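Local coordinates for major capsid protein (Faustovirus, PDB 5J7O), which forms the capsid shell of a large double-stranded DNA virus, as a double jelly-roll subunit assembled into trimers, at residues B[238-243]-B[269-274]; B[73-78]-B[391-396]; B[124-129]-B[151-156]; B[433-438]-B[594-599]. One frame throughout, in Å; residues are numbered along the deposited sequence.

Contact 1 of 4, residues B[238-243]-B[269-274]; sequences LVNIAS and AAITAR
Thr272 lies against the backbone of 238-243 and uses both branches of its side chain there. Its OG1 accepts the amide of Ala242, with OG1 and N 2.8 Å apart and the bond nearly straight at 163°. The methyl CG2 lies 3.3 Å from Asn240 O and reaches on to Leu238 CD2. This division follows from chi1 of -62°, which sets OG1 anti to the carbonyl carbon and CG2 anti to the backbone N. Asn240 occupies the middle of the contact: its carbonyl O receives Ala273 N at 2.9 Å, and Thr272 CA also approaches that oxygen closely. Here the register slips, because Val239 and Asn240 both face Ala273 in a classic beta bulge. Val239 N makes the firm bond to Ala273 O, at 2.9 Å, and Asn240 N adds a weak one. Ala269 points its CB at the partner, where it rests against Asn240 CB. The Ala269 carbonyl O closes the far end by accepting Ser243 N at 3.0 Å and 177°. The amide end of Asn240 turns to another chain, with ND2 bonded to Pro478 O of the third subunit. Strands 232-240 and 273-280 thus form a two-stranded antiparallel ribbon that ends in this bulged segment. Arg274 forms a salt bridge with Glu229 of the second subunit and pairs in an antiparallel ladder with a strand there, so the sheet runs on across the interface.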
# COMPACT_ATOMS: atom_id res chain seq x y z
N LEU B 238 3.92 22.75 -1.55
CA LEU B 238 3.20 22.87 -0.29
C LEU B 238 1.79 23.37 -0.56
O LEU B 238 1.59 24.39 -1.22
CB LEU B 238 3.93 23.83 0.65
CG LEU B 238 5.34 23.41 1.09
CD1 LEU B 238 5.99 24.51 1.91
CD2 LEU B 238 5.28 22.12 1.88
N VAL B 239 0.80 22.63 -0.07
CA VAL B 239 -0.60 23.01 -0.20
C VAL B 239 -1.11 23.72 1.05
O VAL B 239 -1.91 24.64 0.96
CB VAL B 239 -1.47 21.78 -0.55
CG1 VAL B 239 -0.99 21.15 -1.85
CG2 VAL B 239 -1.46 20.76 0.58
N ASN B 240 -0.63 23.29 2.21
CA ASN B 240 -0.88 23.98 3.47
C ASN B 240 0.44 24.54 3.98
O ASN B 240 1.47 23.86 3.94
CB ASN B 240 -1.49 23.04 4.52
CG ASN B 240 -2.91 22.63 4.18
OD1 ASN B 240 -3.34 22.73 3.03
ND2 ASN B 240 -3.65 22.17 5.18
N ILE B 241 0.41 25.78 4.45
CA ILE B 241 1.56 26.42 5.08
C ILE B 241 1.07 27.05 6.37
O ILE B 241 0.14 27.88 6.35
CB ILE B 241 2.22 27.47 4.17
CG1 ILE B 241 2.77 26.81 2.90
CG2 ILE B 241 3.33 28.20 4.92
CD1 ILE B 241 3.50 27.78 1.99
N ALA B 242 1.67 26.66 7.49
CA ALA B 242 1.21 27.09 8.80
C ALA B 242 1.11 28.61 8.89
O ALA B 242 2.05 29.33 8.53
CB ALA B 242 2.15 26.56 9.89
N SER B 243 -0.05 29.09 9.33
CA SER B 243 -0.35 30.49 9.61
C SER B 243 -0.57 31.33 8.35
O SER B 243 -0.46 32.56 8.40
CB SER B 243 0.73 31.15 10.47
OG SER B 243 0.96 30.40 11.66
N ALA B 269 -4.00 27.82 7.93
CA ALA B 269 -3.69 26.41 8.14
C ALA B 269 -2.95 26.22 9.46
O ALA B 269 -2.21 27.10 9.92
CB ALA B 269 -2.85 25.87 6.98
N ALA B 270 -3.16 25.05 10.07
CA ALA B 270 -2.47 24.70 11.30
C ALA B 270 -1.23 23.86 11.08
O ALA B 270 -0.35 23.84 11.95
CB ALA B 270 -3.43 23.96 12.25
N ILE B 271 -1.13 23.17 9.94
CA ILE B 271 0.04 22.37 9.60
C ILE B 271 0.55 22.81 8.23
O ILE B 271 -0.12 23.53 7.49
CB ILE B 271 -0.26 20.86 9.60
CG1 ILE B 271 -1.22 20.51 8.45
CG2 ILE B 271 -0.83 20.42 10.94
CD1 ILE B 271 -1.45 19.02 8.28
N THR B 272 1.76 22.37 7.91
CA THR B 272 2.38 22.60 6.61
C THR B 272 2.55 21.25 5.92
O THR B 272 3.26 20.38 6.44
CB THR B 272 3.73 23.30 6.76
OG1 THR B 272 3.54 24.59 7.36
CG2 THR B 272 4.40 23.47 5.40
N ALA B 273 1.92 21.08 4.76
CA ALA B 273 1.82 19.76 4.15
C ALA B 273 2.00 19.83 2.64
O ALA B 273 1.72 20.84 2.00
CB ALA B 273 0.47 19.11 4.46
N ARG B 274 2.49 18.72 2.09
CA ARG B 274 2.49 18.44 0.66
C ARG B 274 1.49 17.33 0.36
O ARG B 274 1.17 16.52 1.23
CB ARG B 274 3.87 18.01 0.16
CG ARG B 274 5.05 18.77 0.73
CD ARG B 274 6.36 18.21 0.19
NE ARG B 274 6.87 17.09 0.99
CZ ARG B 274 7.78 16.22 0.56
NH1 ARG B 274 8.28 16.33 -0.67
NH2 ARG B 274 8.19 15.24 1.35

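Contact 2 of 4, residues B[73-78]-B[391-396]; sequences YQKTRP and NIELYI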
# COMPACT_ATOMS: atom_id res chain seq x y z
N TYR B 73 22.41 -20.99 -12.40
CA TYR B 73 21.41 -20.88 -13.44
C TYR B 73 22.02 -21.11 -14.81
O TYR B 73 23.21 -20.85 -15.04
CB TYR B 73 20.72 -19.51 -13.39
CG TYR B 73 19.75 -19.37 -12.25
CD1 TYR B 73 18.40 -19.63 -12.42
CD2 TYR B 73 20.19 -19.00 -10.98
CE1 TYR B 73 17.51 -19.51 -11.38
CE2 TYR B 73 19.30 -18.87 -9.93
CZ TYR B 73 17.96 -19.13 -10.13
OH TYR B 73 17.08 -19.01 -9.09
N GLN B 74 21.19 -21.60 -15.73
CA GLN B 74 21.60 -21.87 -17.10
C GLN B 74 20.44 -21.52 -18.02
O GLN B 74 19.31 -21.95 -17.77
CB GLN B 74 22.00 -23.34 -17.28
CG GLN B 74 22.50 -23.69 -18.67
CD GLN B 74 22.88 -25.15 -18.80
OE1 GLN B 74 22.10 -26.04 -18.46
NE2 GLN B 74 24.09 -25.41 -19.27
N LYS B 75 20.71 -20.74 -19.06
CA LYS B 75 19.68 -20.31 -20.00
C LYS B 75 19.88 -21.01 -21.34
O LYS B 75 21.02 -21.20 -21.79
CB LYS B 75 19.69 -18.79 -20.18
CG LYS B 75 20.96 -18.20 -20.77
CD LYS B 75 20.90 -16.68 -20.74
CE LYS B 75 22.08 -16.05 -21.46
NZ LYS B 75 21.94 -16.12 -22.94
N THR B 76 18.77 -21.40 -21.96
CA THR B 76 18.81 -22.13 -23.22
C THR B 76 17.76 -21.56 -24.16
O THR B 76 16.80 -20.91 -23.74
CB THR B 76 18.58 -23.63 -23.01
OG1 THR B 76 18.82 -24.33 -24.24
CG2 THR B 76 17.15 -23.90 -22.56
N ARG B 77 17.97 -21.81 -25.45
CA ARG B 77 17.10 -21.32 -26.51
C ARG B 77 16.12 -22.41 -26.94
O ARG B 77 16.35 -23.60 -26.70
CB ARG B 77 17.94 -20.87 -27.71
CG ARG B 77 18.86 -19.70 -27.40
CD ARG B 77 19.33 -19.02 -28.67
NE ARG B 77 20.14 -17.84 -28.37
CZ ARG B 77 19.64 -16.65 -28.04
NH1 ARG B 77 18.33 -16.48 -27.96
NH2 ARG B 77 20.45 -15.64 -27.78
N PRO B 78 15.01 -22.03 -27.58
CA PRO B 78 14.04 -23.03 -28.01
C PRO B 78 14.55 -23.85 -29.20
O PRO B 78 15.41 -23.42 -29.97
CB PRO B 78 12.82 -22.20 -28.41
CG PRO B 78 13.38 -20.87 -28.77
CD PRO B 78 14.53 -20.66 -27.83
N ASN B 391 13.62 -12.04 -28.53
CA ASN B 391 14.37 -13.05 -27.80
C ASN B 391 13.44 -13.76 -26.83
O ASN B 391 12.58 -13.14 -26.21
CB ASN B 391 15.55 -12.43 -27.04
CG ASN B 391 16.34 -13.45 -26.25
OD1 ASN B 391 17.02 -14.30 -26.83
ND2 ASN B 391 16.26 -13.37 -24.93
N ILE B 392 13.62 -15.08 -26.72
CA ILE B 392 12.96 -15.85 -25.67
C ILE B 392 13.89 -16.98 -25.24
O ILE B 392 14.36 -17.78 -26.06
CB ILE B 392 11.57 -16.35 -26.11
CG1 ILE B 392 10.83 -16.97 -24.93
CG2 ILE B 392 11.67 -17.34 -27.27
CD1 ILE B 392 9.36 -17.21 -25.19
N GLU B 393 14.19 -17.04 -23.94
CA GLU B 393 15.12 -18.01 -23.39
C GLU B 393 14.59 -18.52 -22.07
O GLU B 393 14.01 -17.76 -21.28
CB GLU B 393 16.52 -17.40 -23.20
CG GLU B 393 17.33 -17.27 -24.47
CD GLU B 393 18.66 -16.57 -24.24
OE1 GLU B 393 18.66 -15.42 -23.75
OE2 GLU B 393 19.71 -17.18 -24.53
N LEU B 394 14.79 -19.81 -21.81
CA LEU B 394 14.38 -20.44 -20.56
C LEU B 394 15.56 -20.49 -19.61
O LEU B 394 16.62 -21.05 -19.95
CB LEU B 394 13.84 -21.85 -20.81
CG LEU B 394 13.58 -22.67 -19.54
CD1 LEU B 394 12.54 -22.00 -18.66
CD2 LEU B 394 13.16 -24.09 -19.89
N TYR B 395 15.39 -19.91 -18.42
CA TYR B 395 16.40 -19.94 -17.38
C TYR B 395 16.06 -21.05 -16.39
O TYR B 395 14.94 -21.11 -15.88
CB TYR B 395 16.48 -18.60 -16.65
CG TYR B 395 17.10 -17.47 -17.46
CD1 TYR B 395 16.57 -17.10 -18.69
CD2 TYR B 395 18.20 -16.78 -16.98
CE1 TYR B 395 17.13 -16.07 -19.42
CE2 TYR B 395 18.77 -15.75 -17.71
CZ TYR B 395 18.23 -15.40 -18.93
OH TYR B 395 18.79 -14.38 -19.66
N ILE B 396 17.03 -21.93 -16.14
CA ILE B 396 16.82 -23.10 -15.28
C ILE B 396 17.88 -23.09 -14.19
O ILE B 396 19.08 -23.03 -14.47
CB ILE B 396 16.90 -24.41 -16.08
CG1 ILE B 396 15.97 -24.36 -17.30
CG2 ILE B 396 16.54 -25.59 -15.19
CD1 ILE B 396 16.19 -25.49 -18.27
O HOH W 1 20.28 -13.59 -24.68
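Asn391 meets the guanidinium of Arg77 at its edge: NH1 donates to OD1 over 2.8 Å, almost in line with the amide C=O, while the two flat groups stand 82° apart. Ile392 turns CG2 to the Pro78 ring, 4.2 Å from CG. Glu393 then joins two cations. Its OE2 takes Lys75 NZ on the syn side at 2.9 Å and lies over the centre of the Arg77 guanidinium, whose plane is within 8° of the carboxylate. The second salt bridge, Arg77 NH2 to Glu393 OE2, is long and rests on charge alone, since no N-H points at the oxygen; Arg77 NH1 is engaged by Asn391. A water donates to Glu393 OE1 at 2.6 Å and binds Lys75 NZ weakly. Leu394 forms a hydrogen-bonded antiparallel pair with Thr76, in which Thr76 N to Leu394 O and Leu394 N to Thr76 O are both 3.0 Å. Tyr395 offers its ring face to Lys75, whose CB sits 3.7 Å from the centroid in a CH-pi contact. The lysine chain leaves between backbone N and carbonyl carbon (chi1 63°) and runs alongside the tyrosine, bringing CD to 3.3 Å from OH before bending toward Glu393. Ile396 pairs with Gln74 through two backbone bonds. Strand 389-401 lies between 69-76 and 99-109, with Ile392 and Leu394 facing residues of strand 88-92 in a separate sheet, consistent with a jelly-roll sandwich. Tyr395 meets Phe296 edge-to-face, and Tyr540 of the second subunit also packs on its ring.

Contact 3 of 4, residues B[124-129]-B[151-156]; sequences AFIGAD and TLYTQS
Ile126 sets its CG2 methyl squarely over the ring of Tyr153, 3.6 Å from the centroid and 11° off the normal, a CH-pi contact in which the two side chains cross at about a right angle. CG2 stands anti to the backbone N of Ile126, while the longer branch runs past the ring's root, CD1 coming to 3.9 Å from Tyr153 CD2. That branch also reaches toward Gln155, whose OE1 lies 4.1 Å from Ile126 CD1. Gly127 continues the loop beside the same ring, its N 4.0 Å from Tyr153 CD1. No direct hydrogen bond joins the two segments. Two acceptors, Ala124 O and Gln155 OE1, approach each other with ordered water between them, and one such water lies 2.7 Å from OE1. In the next shell, Ser140 OG bonds to the amides of both Ile126 and Gly127, fixing the loop where it passes the tyrosine. Thr344 OG1 holds Gln155 NE2, so the other end of that amide can face the water. Val262 and Leu254 of the second subunit pack on Ile126 and Tyr153 respectively. The loop between strands 116-118 and 131-133 lies on strand 149-158, flanked in its sheet by 341-351 and by 138-142, which carries Ser140.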
# COMPACT_ATOMS: atom_id res chain seq x y z
N ALA B 124 -22.18 14.57 -35.47
CA ALA B 124 -23.35 15.14 -36.10
C ALA B 124 -23.80 16.41 -35.37
O ALA B 124 -23.28 16.77 -34.31
CB ALA B 124 -24.49 14.12 -36.14
N PHE B 125 -24.78 17.09 -35.95
CA PHE B 125 -25.34 18.28 -35.35
C PHE B 125 -26.11 17.94 -34.08
O PHE B 125 -26.73 16.88 -33.97
CB PHE B 125 -26.27 19.00 -36.33
CG PHE B 125 -25.59 19.50 -37.57
CD1 PHE B 125 -24.42 20.23 -37.48
CD2 PHE B 125 -26.12 19.24 -38.82
CE1 PHE B 125 -23.79 20.69 -38.62
CE2 PHE B 125 -25.50 19.69 -39.96
CZ PHE B 125 -24.33 20.42 -39.87
N ILE B 126 -26.06 18.84 -33.10
CA ILE B 126 -26.82 18.69 -31.87
C ILE B 126 -28.10 19.51 -31.97
O ILE B 126 -29.20 18.99 -31.83
CB ILE B 126 -26.00 19.10 -30.64
CG1 ILE B 126 -24.82 18.14 -30.43
CG2 ILE B 126 -26.88 19.13 -29.40
CD1 ILE B 126 -23.97 18.47 -29.23
N GLY B 127 -27.95 20.81 -32.23
CA GLY B 127 -29.10 21.67 -32.37
C GLY B 127 -29.71 21.61 -33.76
O GLY B 127 -29.10 21.14 -34.72
N ALA B 128 -30.94 22.10 -33.85
CA ALA B 128 -31.67 22.11 -35.11
C ALA B 128 -31.46 23.39 -35.91
O ALA B 128 -31.90 23.45 -37.07
CB ALA B 128 -33.17 21.90 -34.86
N ASP B 129 -30.80 24.39 -35.34
CA ASP B 129 -30.72 25.71 -35.95
C ASP B 129 -29.28 26.11 -36.22
O ASP B 129 -28.36 25.68 -35.51
CB ASP B 129 -31.38 26.77 -35.05
CG ASP B 129 -32.81 26.42 -34.69
OD1 ASP B 129 -33.20 26.62 -33.52
OD2 ASP B 129 -33.55 25.95 -35.58
N THR B 151 -28.58 28.83 -27.28
CA THR B 151 -27.68 27.75 -26.88
C THR B 151 -26.90 27.28 -28.10
O THR B 151 -27.49 26.79 -29.06
CB THR B 151 -28.46 26.59 -26.26
OG1 THR B 151 -29.22 27.07 -25.14
CG2 THR B 151 -27.51 25.51 -25.78
N LEU B 152 -25.58 27.42 -28.04
CA LEU B 152 -24.70 27.15 -29.17
C LEU B 152 -23.82 25.94 -28.84
O LEU B 152 -23.08 25.96 -27.84
CB LEU B 152 -23.83 28.37 -29.49
CG LEU B 152 -23.01 28.31 -30.78
CD1 LEU B 152 -23.90 28.48 -32.00
CD2 LEU B 152 -21.91 29.36 -30.76
N TYR B 153 -23.89 24.91 -29.68
CA TYR B 153 -23.11 23.69 -29.51
C TYR B 153 -21.99 23.67 -30.54
O TYR B 153 -22.24 23.79 -31.74
CB TYR B 153 -23.99 22.45 -29.68
CG TYR B 153 -25.25 22.44 -28.84
CD1 TYR B 153 -26.41 23.06 -29.29
CD2 TYR B 153 -25.29 21.79 -27.61
CE1 TYR B 153 -27.57 23.05 -28.53
CE2 TYR B 153 -26.44 21.78 -26.85
CZ TYR B 153 -27.58 22.40 -27.32
OH TYR B 153 -28.73 22.39 -26.56
N THR B 154 -20.75 23.51 -30.06
CA THR B 154 -19.59 23.43 -30.94
C THR B 154 -18.75 22.23 -30.54
O THR B 154 -18.46 22.03 -29.36
CB THR B 154 -18.75 24.70 -30.88
OG1 THR B 154 -19.59 25.85 -31.06
CG2 THR B 154 -17.68 24.69 -31.97
N GLN B 155 -18.36 21.43 -31.53
CA GLN B 155 -17.47 20.29 -31.33
C GLN B 155 -16.33 20.35 -32.33
O GLN B 155 -16.55 20.68 -33.51
CB GLN B 155 -18.22 18.96 -31.45
CG GLN B 155 -19.17 18.68 -30.29
CD GLN B 155 -19.85 17.33 -30.41
OE1 GLN B 155 -20.67 17.11 -31.31
NE2 GLN B 155 -19.51 16.41 -29.52
N SER B 156 -15.13 20.04 -31.87
CA SER B 156 -13.95 20.08 -32.72
C SER B 156 -12.92 19.10 -32.17
O SER B 156 -13.15 18.43 -31.16
CB SER B 156 -13.37 21.50 -32.81
OG SER B 156 -13.02 21.99 -31.52
O HOH W 2 -22.37 18.89 -32.47
O HOH W 3 -22.67 15.85 -32.05

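Contact 4 of 4, residues B[433-438]-B[594-599]; sequences DQVLQS and IEYTSS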
# COMPACT_ATOMS: atom_id res chain seq x y z
N ASP B 433 -26.72 -23.03 -11.55
CA ASP B 433 -26.44 -24.32 -12.16
C ASP B 433 -25.53 -25.13 -11.25
O ASP B 433 -24.86 -24.60 -10.36
CB ASP B 433 -25.81 -24.16 -13.55
CG ASP B 433 -25.98 -25.39 -14.41
OD1 ASP B 433 -26.43 -26.43 -13.88
OD2 ASP B 433 -25.65 -25.33 -15.62
N GLN B 434 -25.51 -26.44 -11.51
CA GLN B 434 -24.69 -27.40 -10.79
C GLN B 434 -23.75 -28.03 -11.80
O GLN B 434 -24.19 -28.76 -12.70
CB GLN B 434 -25.55 -28.46 -10.10
CG GLN B 434 -26.73 -27.90 -9.30
CD GLN B 434 -27.90 -27.48 -10.18
OE1 GLN B 434 -28.29 -28.20 -11.10
NE2 GLN B 434 -28.45 -26.30 -9.91
N VAL B 435 -22.46 -27.74 -11.67
CA VAL B 435 -21.48 -28.03 -12.72
C VAL B 435 -20.59 -29.17 -12.24
O VAL B 435 -19.78 -29.01 -11.32
CB VAL B 435 -20.65 -26.79 -13.06
CG1 VAL B 435 -19.73 -27.07 -14.24
CG2 VAL B 435 -21.57 -25.61 -13.36
N LEU B 436 -20.73 -30.33 -12.89
CA LEU B 436 -19.83 -31.45 -12.61
C LEU B 436 -18.41 -31.10 -13.04
O LEU B 436 -18.19 -30.56 -14.13
CB LEU B 436 -20.30 -32.70 -13.35
CG LEU B 436 -19.38 -33.92 -13.25
CD1 LEU B 436 -19.38 -34.49 -11.83
CD2 LEU B 436 -19.76 -34.99 -14.26
N GLN B 437 -17.45 -31.39 -12.16
CA GLN B 437 -16.05 -31.07 -12.40
C GLN B 437 -15.36 -32.33 -12.91
O GLN B 437 -14.82 -33.12 -12.14
CB GLN B 437 -15.40 -30.53 -11.12
CG GLN B 437 -16.12 -29.33 -10.54
CD GLN B 437 -16.04 -28.11 -11.43
OE1 GLN B 437 -14.97 -27.78 -11.94
NE2 GLN B 437 -17.17 -27.45 -11.65
N SER B 438 -15.37 -32.50 -14.24
CA SER B 438 -14.83 -33.71 -14.84
C SER B 438 -13.30 -33.74 -14.82
O SER B 438 -12.72 -34.82 -14.93
CB SER B 438 -15.32 -33.84 -16.28
OG SER B 438 -16.73 -33.92 -16.34
N ILE B 594 -19.77 -28.25 -8.21
CA ILE B 594 -19.74 -26.89 -7.70
C ILE B 594 -21.03 -26.21 -8.15
O ILE B 594 -21.28 -26.09 -9.35
CB ILE B 594 -18.51 -26.12 -8.19
CG1 ILE B 594 -17.22 -26.76 -7.67
CG2 ILE B 594 -18.59 -24.66 -7.78
CD1 ILE B 594 -15.96 -26.08 -8.16
N GLU B 595 -21.84 -25.78 -7.19
CA GLU B 595 -23.13 -25.18 -7.46
C GLU B 595 -23.07 -23.69 -7.16
O GLU B 595 -22.54 -23.28 -6.12
CB GLU B 595 -24.23 -25.85 -6.62
CG GLU B 595 -24.24 -27.36 -6.74
CD GLU B 595 -25.31 -28.00 -5.88
OE1 GLU B 595 -25.32 -29.24 -5.77
OE2 GLU B 595 -26.14 -27.26 -5.31
N TYR B 596 -23.62 -22.88 -8.06
CA TYR B 596 -23.58 -21.44 -7.93
C TYR B 596 -24.97 -20.86 -8.17
O TYR B 596 -25.83 -21.47 -8.81
CB TYR B 596 -22.60 -20.80 -8.93
CG TYR B 596 -23.10 -20.80 -10.36
CD1 TYR B 596 -23.83 -19.73 -10.86
CD2 TYR B 596 -22.85 -21.87 -11.20
CE1 TYR B 596 -24.30 -19.72 -12.16
CE2 TYR B 596 -23.31 -21.88 -12.51
CZ TYR B 596 -24.04 -20.80 -12.98
OH TYR B 596 -24.50 -20.80 -14.27
N THR B 597 -25.18 -19.66 -7.63
CA THR B 597 -26.30 -18.81 -8.00
C THR B 597 -25.76 -17.44 -8.37
O THR B 597 -24.80 -16.96 -7.76
CB THR B 597 -27.32 -18.69 -6.86
OG1 THR B 597 -26.64 -18.43 -5.63
CG2 THR B 597 -28.14 -19.96 -6.73
N SER B 598 -26.36 -16.83 -9.39
CA SER B 598 -25.84 -15.60 -9.96
C SER B 598 -26.95 -14.57 -10.12
O SER B 598 -28.08 -14.92 -10.50
CB SER B 598 -25.18 -15.86 -11.32
OG SER B 598 -24.65 -14.67 -11.88
N SER B 599 -26.63 -13.32 -9.83
CA SER B 599 -27.50 -12.20 -10.13
C SER B 599 -27.17 -11.54 -11.47
O SER B 599 -27.89 -10.64 -11.90
CB SER B 599 -27.43 -11.15 -9.02
OG SER B 599 -27.92 -11.67 -7.79
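Strands 433-436 and 594-597 run antiparallel at 155°, with Asp433 opposite Tyr596 and Val435 opposite Ile594 as hydrogen-bonded pairs, each bonded in both directions. The Tyr596 side chain, with CG between its backbone N and carbonyl carbon (chi1 74°), brings a ring face over the start of the partner strand. Asp433 N lies 3.7 Å above the ring plane near the rim, and Asp433 CB touches CE2 at 3.5 Å. Val435 CG2 meets this ring at its edge. On the face with Gln434 and Glu595, aliphatic carbons meet, CG to CG 3.6 Å, while the Glu595 carboxylate forms a salt bridge with Arg528. Gln437 crosses Ile594 at about a right angle, its CD 3.8 Å from Ile594 CD1. Gln437 NE2 bonds to Val435 O at 3.1 Å, with Gln437 OE1 held by Gln439 and Ser611. Ile594 N reaches Val435 O at 3.2 Å from the opposite face of the carbonyl plane. Tyr596 OH bonds to Asn430 O, and Leu451 of strand 444-453, in a facing sheet, packs on the tyrosine. One face of the ladder, with Val435, Ile594 and Tyr596, is largely apolar; the other carries Gln434 and Glu595, whose charge Arg528 probably balances; Val435 O, between them, takes two donors.

In the fold
The four contacts are separate, none touching another, with centres 41 to 60 Å apart. Contacts 1 and 3 both fall in the 312 residues between the segments of contact 2, whereas contact 4 comes later in the chain. Contacts 2 and 4, whose nearest atoms are about 28 Å apart, each join strands of a sheet that packs on another, consistent with the two jelly rolls. Contacts 1 and 3 lie farther from the centre of the chain, at 35 and 41 Å. Contacts 1, 2 and 3 all touch the second subunit, and contact 1 also the third, while contact 4 meets no other chain of the trimer.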